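PDB 3MZY: RNA polymerase sigma-H factor, which probably acts as a sigma-70 family initiation factor that directs RNA polymerase to specific start sites on DNA and is then released. Local coordinates for residues D6-A18 / Y93-F105. Numbering follows the deposited sequence.
Sequences DLVQEGILGLLKA and YLLKEEIEEFKKF
In this all-helical sigma factor, the 8-18 part of helix 8-21, in the sequence matched to sigma-70 region 2, packs against the 93-105 part of helix 91-109, one of the C-terminal helices that probably form the region 4 helix-turn-helix part, as in other sigma-70 factors. The segments cross almost perpendicularly, at 89°, their axes approaching to 9.9 Å, and the nearest CA atoms are those of L13 and I99, 6.5 Å apart. I99 is the central piece: its CG2 meets I12 CG2 and Q9 CG, while its CD1 reaches L13 CG at 4.0 Å. Farther out, L13 CD2 touches L95 CD1 at 3.8 Å.

F102 fills the inner side: its CB points at helix 8-18, and CG anti to the backbone N (chi1 -180°) puts the ring among I12, L15 and L16. L16 CD1 lies over one face in a CH-pi contact, 4.1 Å from the ring centroid. I12 CG2 approaches F102 CD2 obliquely at 3.6 Å, and L15 CD2 meets CZ. S152 and W155 of helix 138-159 also touch F102, so the ring links three helices.

The aliphatic part of K103 packs on I12 CD1, then bends at chi3 (-94°) to bring its ammonium between E100 OE2, a salt bridge within the helix, and Q9 OE1, which accepts a hydrogen bond from K103 NZ at 3.2 Å, the donor sitting above the amide carbonyl plane.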
loop_
_atom_site.group_PDB
_atom_site.type_symbol
_atom_site.label_atom_id
_atom_site.label_comp_id
_atom_site.label_asym_id
_atom_site.label_seq_id
_atom_site.Cartn_x
_atom_site.Cartn_y
_atom_site.Cartn_z
ATOM N N ASP A 6 12.907 3.327 6.243
ATOM C CA ASP A 6 13.524 3.618 4.941
ATOM C C ASP A 6 12.684 3.114 3.772
ATOM O O ASP A 6 12.178 3.913 2.964
ATOM C CB ASP A 6 14.930 3.002 4.865
ATOM C CG ASP A 6 15.321 2.273 6.141
ATOM O OD1 ASP A 6 14.594 1.316 6.504
ATOM O OD2 ASP A 6 16.341 2.650 6.771
ATOM N N LEU A 7 12.535 1.789 3.711
ATOM C CA LEU A 7 11.775 1.109 2.664
ATOM C C LEU A 7 10.278 1.367 2.758
ATOM O O LEU A 7 9.526 0.993 1.856
ATOM C CB LEU A 7 12.034 -0.400 2.724
ATOM C CG LEU A 7 13.398 -0.921 2.259
ATOM C CD1 LEU A 7 13.680 -2.290 2.849
ATOM C CD2 LEU A 7 13.474 -0.965 0.740
ATOM N N VAL A 8 9.848 1.995 3.850
ATOM C CA VAL A 8 8.430 2.286 4.085
ATOM C C VAL A 8 7.835 3.152 2.972
ATOM O O VAL A 8 6.736 2.883 2.500
ATOM C CB VAL A 8 8.196 2.910 5.488
ATOM C CG1 VAL A 8 6.799 3.490 5.617
ATOM C CG2 VAL A 8 8.421 1.866 6.563
ATOM N N GLN A 9 8.566 4.175 2.545
ATOM C CA GLN A 9 8.128 4.984 1.414
ATOM C C GLN A 9 7.865 4.116 0.181
ATOM O O GLN A 9 6.833 4.239 -0.475
ATOM C CB GLN A 9 9.137 6.081 1.110
ATOM C CG GLN A 9 8.636 7.492 1.419
ATOM C CD GLN A 9 8.593 7.823 2.905
ATOM O OE1 GLN A 9 7.918 7.154 3.694
ATOM N NE2 GLN A 9 9.302 8.879 3.287
ATOM N N GLU A 10 8.788 3.205 -0.092
ATOM C CA GLU A 10 8.701 2.341 -1.260
ATOM C C GLU A 10 7.484 1.418 -1.206
ATOM O O GLU A 10 6.765 1.287 -2.192
ATOM C CB GLU A 10 10.015 1.566 -1.433
ATOM C CG GLU A 10 11.125 2.410 -2.108
ATOM C CD GLU A 10 11.846 3.397 -1.168
ATOM O OE1 GLU A 10 11.713 3.294 0.079
ATOM O OE2 GLU A 10 12.565 4.276 -1.690
ATOM N N GLY A 11 7.267 0.814 -0.035
ATOM C CA GLY A 11 6.075 0.017 0.287
ATOM C C GLY A 11 4.777 0.714 -0.069
ATOM O O GLY A 11 3.959 0.176 -0.831
ATOM N N ILE A 12 4.622 1.931 0.456
ATOM C CA ILE A 12 3.490 2.776 0.175
ATOM C C ILE A 12 3.334 3.026 -1.314
ATOM O O ILE A 12 2.224 2.920 -1.842
ATOM C CB ILE A 12 3.601 4.135 0.909
ATOM C CG1 ILE A 12 3.739 3.908 2.421
ATOM C CG2 ILE A 12 2.417 5.023 0.569
ATOM C CD1 ILE A 12 3.793 5.178 3.253
ATOM N N LEU A 13 4.430 3.376 -1.986
ATOM C CA LEU A 13 4.380 3.622 -3.424
ATOM C C LEU A 13 3.841 2.359 -4.109
ATOM O O LEU A 13 2.881 2.433 -4.894
ATOM C CB LEU A 13 5.779 3.951 -3.973
ATOM C CG LEU A 13 5.988 4.866 -5.185
ATOM C CD1 LEU A 13 7.146 4.320 -6.028
ATOM C CD2 LEU A 13 4.732 5.074 -6.065
ATOM N N GLY A 14 4.470 1.215 -3.792
ATOM C CA GLY A 14 4.058 -0.107 -4.279
ATOM C C GLY A 14 2.562 -0.316 -4.130
ATOM O O GLY A 14 1.906 -0.752 -5.075
ATOM N N LEU A 15 2.023 0.034 -2.962
ATOM C CA LEU A 15 0.617 -0.146 -2.675
ATOM C C LEU A 15 -0.269 0.766 -3.526
ATOM O O LEU A 15 -1.282 0.317 -4.068
ATOM C CB LEU A 15 0.326 0.072 -1.179
ATOM C CG LEU A 15 -1.146 0.123 -0.723
ATOM C CD1 LEU A 15 -1.824 -1.236 -0.838
ATOM C CD2 LEU A 15 -1.288 0.635 0.699
ATOM N N LEU A 16 0.105 2.047 -3.605
ATOM C CA LEU A 16 -0.577 3.034 -4.424
ATOM C C LEU A 16 -0.615 2.617 -5.891
ATOM O O LEU A 16 -1.591 2.885 -6.600
ATOM C CB LEU A 16 0.127 4.383 -4.286
ATOM C CG LEU A 16 -0.499 5.529 -3.483
ATOM C CD1 LEU A 16 -1.437 5.046 -2.386
ATOM C CD2 LEU A 16 0.612 6.399 -2.910
ATOM N N LYS A 17 0.465 1.977 -6.329
ATOM C CA LYS A 17 0.558 1.397 -7.667
ATOM C C LYS A 17 -0.399 0.225 -7.781
ATOM O O LYS A 17 -1.154 0.131 -8.746
ATOM C CB LYS A 17 1.987 0.925 -7.955
ATOM C CG LYS A 17 2.897 2.003 -8.528
ATOM C CD LYS A 17 4.177 1.403 -9.095
ATOM C CE LYS A 17 5.222 2.469 -9.324
ATOM N NZ LYS A 17 6.397 1.905 -10.043
ATOM N N ALA A 18 -0.363 -0.660 -6.784
ATOM C CA ALA A 18 -1.280 -1.788 -6.710
ATOM C C ALA A 18 -2.719 -1.329 -6.939
ATOM O O ALA A 18 -3.426 -1.880 -7.780
ATOM C CB ALA A 18 -1.152 -2.487 -5.365
ATOM N N TYR A 93 8.740 15.070 -6.929
ATOM C CA TYR A 93 8.021 15.942 -5.984
ATOM C C TYR A 93 6.537 15.623 -5.942
ATOM O O TYR A 93 5.936 15.614 -4.867
ATOM C CB TYR A 93 8.237 17.433 -6.278
ATOM C CG TYR A 93 9.516 17.997 -5.691
ATOM C CD1 TYR A 93 9.644 18.224 -4.311
ATOM C CD2 TYR A 93 10.607 18.308 -6.514
ATOM C CE1 TYR A 93 10.829 18.739 -3.770
ATOM C CE2 TYR A 93 11.787 18.827 -5.983
ATOM C CZ TYR A 93 11.894 19.041 -4.614
ATOM O OH TYR A 93 13.073 19.559 -4.101
ATOM N N LEU A 94 5.950 15.355 -7.108
ATOM C CA LEU A 94 4.552 14.932 -7.167
ATOM C C LEU A 94 4.356 13.579 -6.475
ATOM O O LEU A 94 3.362 13.379 -5.763
ATOM C CB LEU A 94 4.040 14.889 -8.610
ATOM C CG LEU A 94 3.584 16.225 -9.202
ATOM C CD1 LEU A 94 3.803 16.279 -10.729
ATOM C CD2 LEU A 94 2.143 16.522 -8.845
ATOM N N LEU A 95 5.309 12.667 -6.682
ATOM C CA LEU A 95 5.278 11.354 -6.043
ATOM C C LEU A 95 5.498 11.435 -4.542
ATOM O O LEU A 95 4.670 10.937 -3.785
ATOM C CB LEU A 95 6.254 10.365 -6.693
ATOM C CG LEU A 95 5.688 9.409 -7.759
ATOM C CD1 LEU A 95 4.434 8.696 -7.269
ATOM C CD2 LEU A 95 5.398 10.123 -9.078
ATOM N N LYS A 96 6.590 12.063 -4.109
ATOM C CA LYS A 96 6.840 12.236 -2.674
ATOM C C LYS A 96 5.605 12.812 -1.966
ATOM O O LYS A 96 5.224 12.345 -0.896
ATOM C CB LYS A 96 8.093 13.088 -2.407
ATOM N N GLU A 97 4.964 13.803 -2.579
ATOM C CA GLU A 97 3.776 14.419 -1.988
ATOM C C GLU A 97 2.585 13.465 -1.910
ATOM O O GLU A 97 1.865 13.450 -0.909
ATOM C CB GLU A 97 3.365 15.689 -2.735
ATOM C CG GLU A 97 2.764 16.714 -1.806
ATOM C CD GLU A 97 1.732 17.616 -2.463
ATOM O OE1 GLU A 97 1.622 18.778 -2.013
ATOM O OE2 GLU A 97 1.031 17.168 -3.406
ATOM N N GLU A 98 2.370 12.688 -2.967
ATOM C CA GLU A 98 1.303 11.695 -2.977
ATOM C C GLU A 98 1.513 10.635 -1.888
ATOM O O GLU A 98 0.557 10.233 -1.212
ATOM C CB GLU A 98 1.165 11.046 -4.351
ATOM C CG GLU A 98 -0.225 10.528 -4.617
ATOM C CD GLU A 98 -0.323 9.668 -5.871
ATOM O OE1 GLU A 98 -1.208 8.779 -5.899
ATOM O OE2 GLU A 98 0.467 9.876 -6.827
ATOM N N ILE A 99 2.765 10.225 -1.691
ATOM C CA ILE A 99 3.103 9.303 -0.629
ATOM C C ILE A 99 2.797 9.927 0.734
ATOM O O ILE A 99 2.231 9.258 1.627
ATOM C CB ILE A 99 4.575 8.839 -0.721
ATOM C CG1 ILE A 99 4.767 7.995 -1.993
ATOM C CG2 ILE A 99 4.988 8.081 0.550
ATOM C CD1 ILE A 99 6.218 7.722 -2.368
ATOM N N GLU A 100 3.155 11.195 0.891
ATOM C CA GLU A 100 2.919 11.896 2.134
ATOM C C GLU A 100 1.422 12.111 2.383
ATOM O O GLU A 100 0.941 11.871 3.494
ATOM C CB GLU A 100 3.684 13.219 2.144
ATOM C CG GLU A 100 4.362 13.532 3.471
ATOM C CD GLU A 100 5.413 12.492 3.880
ATOM O OE1 GLU A 100 6.131 11.958 3.002
ATOM O OE2 GLU A 100 5.528 12.218 5.093
ATOM N N GLU A 101 0.684 12.552 1.359
ATOM C CA GLU A 101 -0.770 12.704 1.484
ATOM C C GLU A 101 -1.418 11.388 1.938
ATOM O O GLU A 101 -2.293 11.393 2.800
ATOM C CB GLU A 101 -1.417 13.191 0.181
ATOM C CG GLU A 101 -1.117 14.632 -0.254
ATOM C CD GLU A 101 -1.543 15.673 0.767
ATOM O OE1 GLU A 101 -2.553 16.383 0.536
ATOM O OE2 GLU A 101 -0.859 15.774 1.812
ATOM N N PHE A 102 -0.975 10.263 1.373
ATOM C CA PHE A 102 -1.505 8.969 1.779
ATOM C C PHE A 102 -1.231 8.644 3.247
ATOM O O PHE A 102 -2.124 8.185 3.954
ATOM C CB PHE A 102 -0.995 7.837 0.900
ATOM C CG PHE A 102 -1.532 6.491 1.296
ATOM C CD1 PHE A 102 -2.796 6.079 0.858
ATOM C CD2 PHE A 102 -0.798 5.646 2.132
ATOM C CE1 PHE A 102 -3.305 4.832 1.225
ATOM C CE2 PHE A 102 -1.303 4.401 2.503
ATOM C CZ PHE A 102 -2.553 3.994 2.046
ATOM N N LYS A 103 -0.005 8.864 3.702
ATOM C CA LYS A 103 0.330 8.593 5.096
ATOM C C LYS A 103 -0.635 9.319 6.040
ATOM O O LYS A 103 -1.167 8.716 6.988
ATOM C CB LYS A 103 1.772 8.988 5.394
ATOM C CG LYS A 103 2.786 8.017 4.873
ATOM C CD LYS A 103 4.098 8.128 5.641
ATOM C CE LYS A 103 5.059 9.067 4.961
ATOM N NZ LYS A 103 6.389 9.125 5.646
ATOM N N LYS A 104 -0.894 10.594 5.748
ATOM C CA LYS A 104 -1.829 11.399 6.531
ATOM C C LYS A 104 -3.267 10.915 6.384
ATOM O O LYS A 104 -3.993 10.781 7.371
ATOM C CB LYS A 104 -1.701 12.893 6.185
ATOM N N PHE A 105 -3.696 10.652 5.161
ATOM C CA PHE A 105 -5.044 10.152 4.965
ATOM C C PHE A 105 -5.269 8.880 5.810
ATOM O O PHE A 105 -6.263 8.761 6.550
ATOM C CB PHE A 105 -5.300 9.866 3.482
ATOM C CG PHE A 105 -6.490 8.971 3.245
ATOM C CD1 PHE A 105 -6.313 7.650 2.850
ATOM C CD2 PHE A 105 -7.785 9.441 3.463
ATOM C CE1 PHE A 105 -7.419 6.799 2.643
ATOM C CE2 PHE A 105 -8.895 8.599 3.268
ATOM C CZ PHE A 105 -8.705 7.271 2.861
#